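Local coordinates for putative immunoglobulin-blocking virulence protein (Mycoplasma mycoides subsp. capri, PDB 7ADK) that probably binds and blocks host immunoglobulins as a virulence factor of the mycoplasma, at residues A[401-406]-A[412-417]; A[352-357]-A[474-479]; A[208-213]-A[243-248]. All coordinates share one frame; numbering follows the deposited sequence.

Contact 1: A[401-406]-A[412-417]; sequences LERINP and KLNSGL
Leu401 and Gly416 form a hydrogen-bonded antiparallel pair. Leu401 N gives a bond to Gly416 O at 2.9 Å, and Gly416 N returns one to Leu401 O at 2.9 Å. Ser415 CA also brings a C-H to Leu401 O. Glu402 faces Ser415 as the non-hydrogen-bonded pair, with Glu402 CB and Ser415 CB 4.1 Å apart on the same face of the sheet. Beyond CB the extended Glu402 chain (chi2 178°) takes the carboxylate away from Ser415. Arg403 N then bonds Asn414 O at 3.0 Å. The Arg403 side chain bends at its third torsion (chi3 -83°) and brings its guanidinium back to residues 413-414. Arg403 NH2 donates to Leu413 O at 2.7 Å, and NH1 adds a weak bond to the same oxygen. NH2 also makes a weak bond to Asn414 OD1, which sits at the guanidinium edge. The Asn414 amide and Arg403 guanidinium planes are 88° apart. Asn414 OD1 also accepts from Asn407 N, and Arg403 NH1 has a salt bridge to Asp355. Farther on, Pro406 CA packs 3.5 Å from Asn414 OD1. This is the end of a beta hairpin, where strands 396-403 and 415-422 are joined by a loop.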
loop_
_atom_site.group_PDB
_atom_site.type_symbol
_atom_site.label_atom_id
_atom_site.label_comp_id
_atom_site.label_asym_id
_atom_site.label_seq_id
_atom_site.Cartn_x
_atom_site.Cartn_y
_atom_site.Cartn_z
ATOM N N LEU A 401 -26.895 15.217 -26.325
ATOM C CA LEU A 401 -28.000 14.598 -25.596
ATOM C C LEU A 401 -29.318 15.214 -26.067
ATOM O O LEU A 401 -29.400 16.432 -26.162
ATOM C CB LEU A 401 -27.827 14.822 -24.088
ATOM C CG LEU A 401 -27.146 13.666 -23.352
ATOM C CD1 LEU A 401 -25.682 13.493 -23.716
ATOM C CD2 LEU A 401 -27.222 13.904 -21.860
ATOM N N GLU A 402 -30.361 14.414 -26.298
ATOM C CA GLU A 402 -31.746 14.872 -26.500
ATOM C C GLU A 402 -32.755 14.054 -25.674
ATOM O O GLU A 402 -32.601 12.846 -25.496
ATOM C CB GLU A 402 -32.097 14.929 -27.994
ATOM C CG GLU A 402 -31.974 13.597 -28.739
ATOM C CD GLU A 402 -32.369 13.667 -30.221
ATOM O OE1 GLU A 402 -32.728 12.620 -30.807
ATOM O OE2 GLU A 402 -32.315 14.753 -30.840
ATOM N N ARG A 403 -33.778 14.716 -25.123
ATOM C CA ARG A 403 -34.842 14.090 -24.320
ATOM C C ARG A 403 -35.775 13.290 -25.244
ATOM O O ARG A 403 -36.245 13.822 -26.246
ATOM C CB ARG A 403 -35.577 15.168 -23.498
ATOM C CG ARG A 403 -36.333 14.597 -22.297
ATOM C CD ARG A 403 -37.262 15.586 -21.579
ATOM N NE ARG A 403 -36.583 16.448 -20.597
ATOM C CZ ARG A 403 -36.370 17.746 -20.658
ATOM N NH1 ARG A 403 -35.799 18.395 -19.700
ATOM N NH2 ARG A 403 -36.708 18.469 -21.668
ATOM N N ILE A 404 -36.053 12.021 -24.932
ATOM C CA ILE A 404 -36.749 11.086 -25.828
ATOM C C ILE A 404 -38.198 11.522 -26.081
ATOM O O ILE A 404 -38.621 11.575 -27.230
ATOM C CB ILE A 404 -36.624 9.646 -25.287
ATOM C CG1 ILE A 404 -35.167 9.156 -25.436
ATOM C CG2 ILE A 404 -37.574 8.678 -25.997
ATOM C CD1 ILE A 404 -34.848 7.861 -24.696
ATOM N N ASN A 405 -38.923 11.905 -25.032
ATOM C CA ASN A 405 -40.138 12.702 -25.155
ATOM C C ASN A 405 -39.791 14.171 -24.860
ATOM O O ASN A 405 -39.510 14.491 -23.704
ATOM C CB ASN A 405 -41.211 12.153 -24.201
ATOM C CG ASN A 405 -41.690 10.774 -24.602
ATOM O OD1 ASN A 405 -42.117 10.550 -25.720
ATOM N ND2 ASN A 405 -41.636 9.810 -23.728
ATOM N N PRO A 406 -39.785 15.076 -25.854
ATOM C CA PRO A 406 -39.502 16.483 -25.609
ATOM C C PRO A 406 -40.612 17.149 -24.798
ATOM O O PRO A 406 -41.732 16.649 -24.699
ATOM C CB PRO A 406 -39.321 17.121 -26.984
ATOM C CG PRO A 406 -40.132 16.223 -27.902
ATOM C CD PRO A 406 -39.998 14.847 -27.270
ATOM N N LYS A 412 -36.685 25.695 -21.415
ATOM C CA LYS A 412 -35.469 25.688 -20.595
ATOM C C LYS A 412 -34.353 24.768 -21.117
ATOM O O LYS A 412 -33.222 25.230 -21.236
ATOM C CB LYS A 412 -35.897 25.392 -19.147
ATOM C CG LYS A 412 -34.795 25.637 -18.121
ATOM C CD LYS A 412 -35.308 25.747 -16.689
ATOM C CE LYS A 412 -36.093 27.033 -16.462
ATOM N NZ LYS A 412 -36.281 27.331 -15.052
ATOM N N LEU A 413 -34.643 23.504 -21.455
ATOM C CA LEU A 413 -33.709 22.562 -22.106
ATOM C C LEU A 413 -34.415 21.308 -22.655
ATOM O O LEU A 413 -35.052 20.604 -21.880
ATOM C CB LEU A 413 -32.625 22.113 -21.098
ATOM C CG LEU A 413 -31.512 21.249 -21.709
ATOM C CD1 LEU A 413 -30.598 22.068 -22.597
ATOM C CD2 LEU A 413 -30.649 20.633 -20.635
ATOM N N ASN A 414 -34.236 20.977 -23.944
ATOM C CA ASN A 414 -34.638 19.693 -24.549
ATOM C C ASN A 414 -33.476 18.933 -25.207
ATOM O O ASN A 414 -33.541 17.713 -25.346
ATOM C CB ASN A 414 -35.786 19.939 -25.539
ATOM C CG ASN A 414 -37.106 20.076 -24.831
ATOM O OD1 ASN A 414 -37.595 19.119 -24.255
ATOM N ND2 ASN A 414 -37.712 21.228 -24.820
ATOM N N SER A 415 -32.400 19.626 -25.577
ATOM C CA SER A 415 -31.170 19.043 -26.115
ATOM C C SER A 415 -29.941 19.852 -25.701
ATOM O O SER A 415 -30.019 21.071 -25.551
ATOM C CB SER A 415 -31.249 18.936 -27.637
ATOM O OG SER A 415 -31.379 20.199 -28.239
ATOM N N GLY A 416 -28.796 19.194 -25.537
ATOM C CA GLY A 416 -27.565 19.828 -25.091
ATOM C C GLY A 416 -26.320 19.211 -25.698
ATOM O O GLY A 416 -26.196 17.992 -25.793
ATOM N N LEU A 417 -25.397 20.067 -26.117
ATOM C CA LEU A 417 -24.055 19.700 -26.540
ATOM C C LEU A 417 -23.160 19.503 -25.315
ATOM O O LEU A 417 -23.148 20.320 -24.398
ATOM C CB LEU A 417 -23.548 20.784 -27.496
ATOM C CG LEU A 417 -22.223 20.500 -28.206
ATOM C CD1 LEU A 417 -22.268 19.247 -29.059
ATOM C CD2 LEU A 417 -21.911 21.674 -29.112
#

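Contact 2: A[352-357]-A[474-479]; sequences RVFDYD and IQQLEL
A loop packs here against the start of strand 473-481, an inner strand of the mixed sheet, in a buried contact. Residues 352-357 follow helix 339-351, and residues 474-479 lie on the strand. No hydrogen bond joins the two segments, so the contact rests on van der Waals packing. Val353 does most of the touching. Its CG1 meets the Gln476 side chain at two points: CG1 of Val353 is 3.6 Å from Gln476 CB, and the same methyl is 3.6 Å from Gln476 OE1. The other methyl, CG2 of Val353, lies 4.0 Å from Gln475 OE1. The two branches of one valine are thus divided between neighbouring glutamines. The valine's first torsion (chi1 72°) sets this split: CG1 stands between the backbone N and the carbonyl carbon, and CG2 is anti to the N. Gln475 folds over at its second torsion (chi2 -75°), while Gln476 runs out extended. Val353 and Gln475 cross at about a right angle.

Phe354 adds a smaller contact. Its ring presents an edge to the Gln476 amide, with Phe354 CE2 3.9 Å from Gln476 NE2. The nitrogen lies in the plane of the ring, and the ring and amide planes are 74° apart. This is edge contact and not an N-H over the ring face. Gln476 NE2 has its hydrogen bond with Ser448 OG, which probably helps to hold the amide's rotation.

The ring of Phe354 also meets Trp375 edge-to-face, and Tyr372 with the planes at about 45°. Strand 473-481 runs between strands 448-454 and 502-506, parallel to both, and Gln476 bonds through its backbone to Thr447 and Tyr449. The loop after helix 339-351 therefore packs against side chains from the start of this strand.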
loop_
_atom_site.group_PDB
_atom_site.type_symbol
_atom_site.label_atom_id
_atom_site.label_comp_id
_atom_site.label_asym_id
_atom_site.label_seq_id
_atom_site.Cartn_x
_atom_site.Cartn_y
_atom_site.Cartn_z
ATOM N N ARG A 352 -31.267 18.428 -11.107
ATOM C CA ARG A 352 -30.396 17.955 -12.192
ATOM C C ARG A 352 -30.705 18.657 -13.511
ATOM O O ARG A 352 -31.861 18.780 -13.900
ATOM C CB ARG A 352 -30.493 16.436 -12.339
ATOM C CG ARG A 352 -30.065 15.769 -11.044
ATOM C CD ARG A 352 -30.003 14.256 -11.149
ATOM N NE ARG A 352 -28.771 13.802 -11.792
ATOM C CZ ARG A 352 -28.055 12.761 -11.428
ATOM N NH1 ARG A 352 -28.487 11.845 -10.615
ATOM N NH2 ARG A 352 -26.852 12.647 -11.868
ATOM N N VAL A 353 -29.674 19.060 -14.245
ATOM C CA VAL A 353 -29.770 19.204 -15.700
ATOM C C VAL A 353 -29.626 17.807 -16.306
ATOM O O VAL A 353 -28.956 16.957 -15.722
ATOM C CB VAL A 353 -28.774 20.250 -16.225
ATOM C CG1 VAL A 353 -27.330 19.808 -16.196
ATOM C CG2 VAL A 353 -29.113 20.662 -17.648
ATOM N N PHE A 354 -30.318 17.522 -17.408
ATOM C CA PHE A 354 -30.608 16.144 -17.827
ATOM C C PHE A 354 -31.422 15.375 -16.763
ATOM O O PHE A 354 -31.078 14.285 -16.322
ATOM C CB PHE A 354 -29.360 15.414 -18.342
ATOM C CG PHE A 354 -28.519 16.212 -19.312
ATOM C CD1 PHE A 354 -29.098 16.761 -20.469
ATOM C CD2 PHE A 354 -27.148 16.397 -19.070
ATOM C CE1 PHE A 354 -28.315 17.468 -21.392
ATOM C CE2 PHE A 354 -26.360 17.103 -19.993
ATOM C CZ PHE A 354 -26.942 17.628 -21.159
ATOM N N ASP A 355 -32.520 15.992 -16.325
ATOM C CA ASP A 355 -33.464 15.498 -15.319
ATOM C C ASP A 355 -34.186 14.199 -15.713
ATOM O O ASP A 355 -34.303 13.866 -16.894
ATOM C CB ASP A 355 -34.522 16.578 -15.064
ATOM C CG ASP A 355 -35.354 16.899 -16.307
ATOM O OD1 ASP A 355 -34.806 17.460 -17.277
ATOM O OD2 ASP A 355 -36.562 16.604 -16.323
ATOM N N TYR A 356 -34.709 13.475 -14.718
ATOM C CA TYR A 356 -35.520 12.268 -14.889
ATOM C C TYR A 356 -36.546 12.096 -13.757
ATOM O O TYR A 356 -36.356 12.599 -12.659
ATOM C CB TYR A 356 -34.615 11.043 -15.072
ATOM C CG TYR A 356 -33.604 10.736 -13.985
ATOM C CD1 TYR A 356 -33.958 9.917 -12.903
ATOM C CD2 TYR A 356 -32.284 11.206 -14.096
ATOM C CE1 TYR A 356 -33.001 9.553 -11.949
ATOM C CE2 TYR A 356 -31.318 10.837 -13.150
ATOM C CZ TYR A 356 -31.671 9.997 -12.078
ATOM O OH TYR A 356 -30.737 9.594 -11.188
ATOM N N ASP A 357 -37.662 11.412 -14.025
ATOM C CA ASP A 357 -38.823 11.384 -13.122
ATOM C C ASP A 357 -38.713 10.388 -11.956
ATOM O O ASP A 357 -39.489 10.444 -11.007
ATOM C CB ASP A 357 -40.074 11.094 -13.957
ATOM C CG ASP A 357 -41.384 11.514 -13.304
ATOM O OD1 ASP A 357 -42.442 10.972 -13.682
ATOM O OD2 ASP A 357 -41.388 12.405 -12.430
ATOM N N ILE A 474 -22.362 28.375 -16.365
ATOM C CA ILE A 474 -22.250 26.985 -16.845
ATOM C C ILE A 474 -23.448 26.155 -16.382
ATOM O O ILE A 474 -23.774 26.152 -15.204
ATOM C CB ILE A 474 -20.948 26.324 -16.339
ATOM C CG1 ILE A 474 -19.700 27.138 -16.697
ATOM C CG2 ILE A 474 -20.822 24.893 -16.843
ATOM C CD1 ILE A 474 -18.411 26.554 -16.139
ATOM N N GLN A 475 -24.058 25.379 -17.273
ATOM C CA GLN A 475 -25.132 24.450 -16.913
ATOM C C GLN A 475 -24.627 23.304 -16.011
ATOM O O GLN A 475 -25.047 23.200 -14.863
ATOM C CB GLN A 475 -25.830 23.940 -18.177
ATOM C CG GLN A 475 -26.798 24.925 -18.833
ATOM C CD GLN A 475 -28.126 25.099 -18.107
ATOM O OE1 GLN A 475 -28.400 24.534 -17.060
ATOM N NE2 GLN A 475 -29.021 25.866 -18.671
ATOM N N GLN A 476 -23.686 22.487 -16.493
ATOM C CA GLN A 476 -23.099 21.348 -15.781
ATOM C C GLN A 476 -21.575 21.315 -15.885
ATOM O O GLN A 476 -21.004 21.618 -16.931
ATOM C CB GLN A 476 -23.752 20.060 -16.295
ATOM C CG GLN A 476 -23.000 18.757 -16.059
ATOM C CD GLN A 476 -23.871 17.531 -16.302
ATOM O OE1 GLN A 476 -24.845 17.269 -15.629
ATOM N NE2 GLN A 476 -23.577 16.738 -17.290
ATOM N N LEU A 477 -20.917 20.892 -14.805
ATOM C CA LEU A 477 -19.506 20.538 -14.777
ATOM C C LEU A 477 -19.343 19.180 -14.098
ATOM O O LEU A 477 -19.656 19.063 -12.918
ATOM C CB LEU A 477 -18.738 21.662 -14.058
ATOM C CG LEU A 477 -17.217 21.477 -14.027
ATOM C CD1 LEU A 477 -16.598 21.579 -15.415
ATOM C CD2 LEU A 477 -16.592 22.537 -13.148
ATOM N N GLU A 478 -18.850 18.170 -14.809
ATOM C CA GLU A 478 -18.452 16.887 -14.224
ATOM C C GLU A 478 -16.924 16.826 -14.173
ATOM O O GLU A 478 -16.256 16.895 -15.204
ATOM C CB GLU A 478 -19.010 15.683 -15.008
ATOM C CG GLU A 478 -20.539 15.558 -15.016
ATOM C CD GLU A 478 -21.104 14.373 -15.830
ATOM O OE1 GLU A 478 -20.334 13.526 -16.318
ATOM O OE2 GLU A 478 -22.338 14.257 -15.984
ATOM N N LEU A 479 -16.359 16.682 -12.976
ATOM C CA LEU A 479 -14.928 16.515 -12.751
ATOM C C LEU A 479 -14.685 15.105 -12.225
ATOM O O LEU A 479 -15.213 14.761 -11.172
ATOM C CB LEU A 479 -14.426 17.566 -11.745
ATOM C CG LEU A 479 -14.677 19.038 -12.099
ATOM C CD1 LEU A 479 -14.145 19.943 -10.995
ATOM C CD2 LEU A 479 -14.027 19.447 -13.407
#

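Contact 3: A[208-213]-A[243-248]; sequences NSIFNV and QNTLER
Ile210 and Thr245 meet obliquely, the branch point of Ile210 set against the hydroxyl of Thr245. Thr245 OG1 lies 3.6 Å from Ile210 CG2 and 3.6 Å from Ile210 CB, with Ile210 CG1 almost as near. The hydroxyl thus sits against the base of the isoleucine side chain. It is placed there by a first torsion of 53°, which puts OG1 between the backbone N and the carbonyl carbon of Thr245. Its hydrogen bond goes to Ala241 O; the contact with Ile210 is van der Waals only.

The methyl of Thr245 turns instead to Asn208. Thr245 CG2 and Asn208 OD1 are 4.2 Å apart, and these two side chains also cross obliquely. Asn208 is the N-cap of helix 209-218. Its OD1 accepts from Phe211 N at 3.0 Å in a nearly straight bond, although the donor stands above the carbonyl plane. A weaker bond comes to the same oxygen from Ile210 N. The threonine methyl therefore rests beside the capping oxygen.

Arg248 makes the third approach, with its NH1 4.3 Å from Asn208 ND2 and no bond between them. Both groups have acceptors of their own: Asn208 ND2 bonds Gly204 O and Tyr249 OH, while Arg248 bonds Val203 O through NH1 and Ala318 O through NE.

The contact joins the start of helix 209-218 to the turn that leads into helix 247-253. Around it, Phe211 extends the same junction by touching Tyr249 on the second helix, and backbone bonding of Arg248 with Ile320 ties the start of helix 247-253 to strand 318-320.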
loop_
_atom_site.group_PDB
_atom_site.type_symbol
_atom_site.label_atom_id
_atom_site.label_comp_id
_atom_site.label_asym_id
_atom_site.label_seq_id
_atom_site.Cartn_x
_atom_site.Cartn_y
_atom_site.Cartn_z
ATOM N N ASN A 208 -41.585 -16.876 0.362
ATOM C CA ASN A 208 -40.212 -16.465 0.087
ATOM C C ASN A 208 -39.432 -17.573 -0.615
ATOM O O ASN A 208 -39.828 -18.726 -0.606
ATOM C CB ASN A 208 -39.503 -15.982 1.366
ATOM C CG ASN A 208 -39.255 -17.063 2.392
ATOM O OD1 ASN A 208 -38.449 -17.956 2.192
ATOM N ND2 ASN A 208 -39.918 -17.002 3.514
ATOM N N SER A 209 -38.305 -17.234 -1.219
ATOM C CA SER A 209 -37.537 -18.130 -2.080
ATOM C C SER A 209 -37.124 -19.458 -1.429
ATOM O O SER A 209 -37.273 -20.504 -2.059
ATOM C CB SER A 209 -36.340 -17.364 -2.627
ATOM O OG SER A 209 -35.612 -18.115 -3.550
ATOM N N ILE A 210 -36.685 -19.486 -0.162
ATOM C CA ILE A 210 -36.309 -20.739 0.526
ATOM C C ILE A 210 -37.552 -21.546 0.921
ATOM O O ILE A 210 -37.658 -22.730 0.603
ATOM C CB ILE A 210 -35.354 -20.448 1.711
ATOM C CG1 ILE A 210 -33.925 -20.117 1.217
ATOM C CG2 ILE A 210 -35.295 -21.545 2.764
ATOM C CD1 ILE A 210 -33.134 -21.248 0.564
ATOM N N PHE A 211 -38.542 -20.902 1.535
ATOM C CA PHE A 211 -39.802 -21.532 1.921
ATOM C C PHE A 211 -40.549 -22.157 0.728
ATOM O O PHE A 211 -41.081 -23.260 0.828
ATOM C CB PHE A 211 -40.653 -20.479 2.631
ATOM C CG PHE A 211 -41.920 -21.018 3.242
ATOM C CD1 PHE A 211 -43.100 -21.091 2.482
ATOM C CD2 PHE A 211 -41.925 -21.436 4.580
ATOM C CE1 PHE A 211 -44.276 -21.588 3.058
ATOM C CE2 PHE A 211 -43.101 -21.940 5.147
ATOM C CZ PHE A 211 -44.275 -22.020 4.388
ATOM N N ASN A 212 -40.528 -21.500 -0.432
ATOM C CA ASN A 212 -41.152 -21.983 -1.664
ATOM C C ASN A 212 -40.377 -23.140 -2.321
ATOM O O ASN A 212 -40.989 -24.017 -2.927
ATOM C CB ASN A 212 -41.317 -20.810 -2.639
ATOM C CG ASN A 212 -42.213 -19.699 -2.154
ATOM O OD1 ASN A 212 -42.793 -19.736 -1.100
ATOM N ND2 ASN A 212 -42.396 -18.687 -2.945
ATOM N N VAL A 213 -39.055 -23.177 -2.197
ATOM C CA VAL A 213 -38.232 -24.300 -2.659
ATOM C C VAL A 213 -38.406 -25.526 -1.762
ATOM O O VAL A 213 -38.431 -26.648 -2.268
ATOM C CB VAL A 213 -36.763 -23.867 -2.771
ATOM C CG1 VAL A 213 -35.775 -25.017 -2.949
ATOM C CG2 VAL A 213 -36.604 -22.970 -3.986
ATOM N N GLN A 243 -29.748 -20.200 6.669
ATOM C CA GLN A 243 -28.925 -19.461 7.651
ATOM C C GLN A 243 -28.957 -17.922 7.454
ATOM O O GLN A 243 -28.040 -17.192 7.833
ATOM C CB GLN A 243 -27.502 -20.055 7.711
ATOM C CG GLN A 243 -26.829 -19.885 9.077
ATOM C CD GLN A 243 -27.401 -20.841 10.113
ATOM O OE1 GLN A 243 -27.289 -22.051 10.005
ATOM N NE2 GLN A 243 -28.026 -20.363 11.154
ATOM N N ASN A 244 -30.034 -17.430 6.836
ATOM C CA ASN A 244 -30.395 -16.020 6.716
ATOM C C ASN A 244 -31.926 -15.892 6.790
ATOM O O ASN A 244 -32.458 -15.130 7.590
ATOM C CB ASN A 244 -29.790 -15.480 5.410
ATOM C CG ASN A 244 -29.939 -13.988 5.185
ATOM O OD1 ASN A 244 -30.756 -13.308 5.780
ATOM N ND2 ASN A 244 -29.149 -13.428 4.315
ATOM N N THR A 245 -32.643 -16.734 6.039
ATOM C CA THR A 245 -34.081 -17.000 6.227
ATOM C C THR A 245 -34.383 -17.884 7.438
ATOM O O THR A 245 -35.386 -17.664 8.096
ATOM C CB THR A 245 -34.707 -17.667 5.001
ATOM O OG1 THR A 245 -33.968 -18.805 4.646
ATOM C CG2 THR A 245 -34.781 -16.748 3.801
ATOM N N LEU A 246 -33.530 -18.851 7.797
ATOM C CA LEU A 246 -33.713 -19.734 8.966
ATOM C C LEU A 246 -33.956 -18.944 10.256
ATOM O O LEU A 246 -34.879 -19.269 10.999
ATOM C CB LEU A 246 -32.499 -20.676 9.100
ATOM C CG LEU A 246 -32.431 -21.545 10.375
ATOM C CD1 LEU A 246 -33.617 -22.483 10.541
ATOM C CD2 LEU A 246 -31.176 -22.384 10.380
ATOM N N GLU A 247 -33.200 -17.875 10.477
ATOM C CA GLU A 247 -33.284 -17.015 11.652
ATOM C C GLU A 247 -34.693 -16.451 11.883
ATOM O O GLU A 247 -35.101 -16.271 13.030
ATOM C CB GLU A 247 -32.282 -15.860 11.514
ATOM C CG GLU A 247 -30.826 -16.176 11.893
ATOM C CD GLU A 247 -30.090 -17.245 11.069
ATOM O OE1 GLU A 247 -30.521 -17.583 9.950
ATOM O OE2 GLU A 247 -29.058 -17.752 11.552
ATOM N N ARG A 248 -35.471 -16.220 10.820
ATOM C CA ARG A 248 -36.810 -15.628 10.891
ATOM C C ARG A 248 -37.848 -16.528 11.559
ATOM O O ARG A 248 -38.867 -16.050 12.039
ATOM C CB ARG A 248 -37.283 -15.282 9.484
ATOM C CG ARG A 248 -36.341 -14.346 8.723
ATOM C CD ARG A 248 -36.879 -14.068 7.328
ATOM N NE ARG A 248 -38.153 -13.353 7.391
ATOM C CZ ARG A 248 -38.903 -12.987 6.383
ATOM N NH1 ARG A 248 -38.639 -13.299 5.162
ATOM N NH2 ARG A 248 -39.935 -12.262 6.619
#

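Contacts 1 and 2 are neighbours, with centres 12 Å apart, and both reach the mixed sheet. Contact 1 lies wholly within the span between the segments of contact 2. They touch directly: Leu413 packs on Val353 and Phe354, and Leu401 packs on Phe354. The loop after helix 339-351 thus bridges the hairpin of strands 396-403 and 415-422 and the more distant strand 473-481. Contact 3 closes earlier in the chain, in a helical region. Its centre is 47 Å from that of contact 1 and 43 Å from that of contact 2. The nearest atoms are about 34 Å and 28 Å away, so it probably belongs to a separate part of the chain.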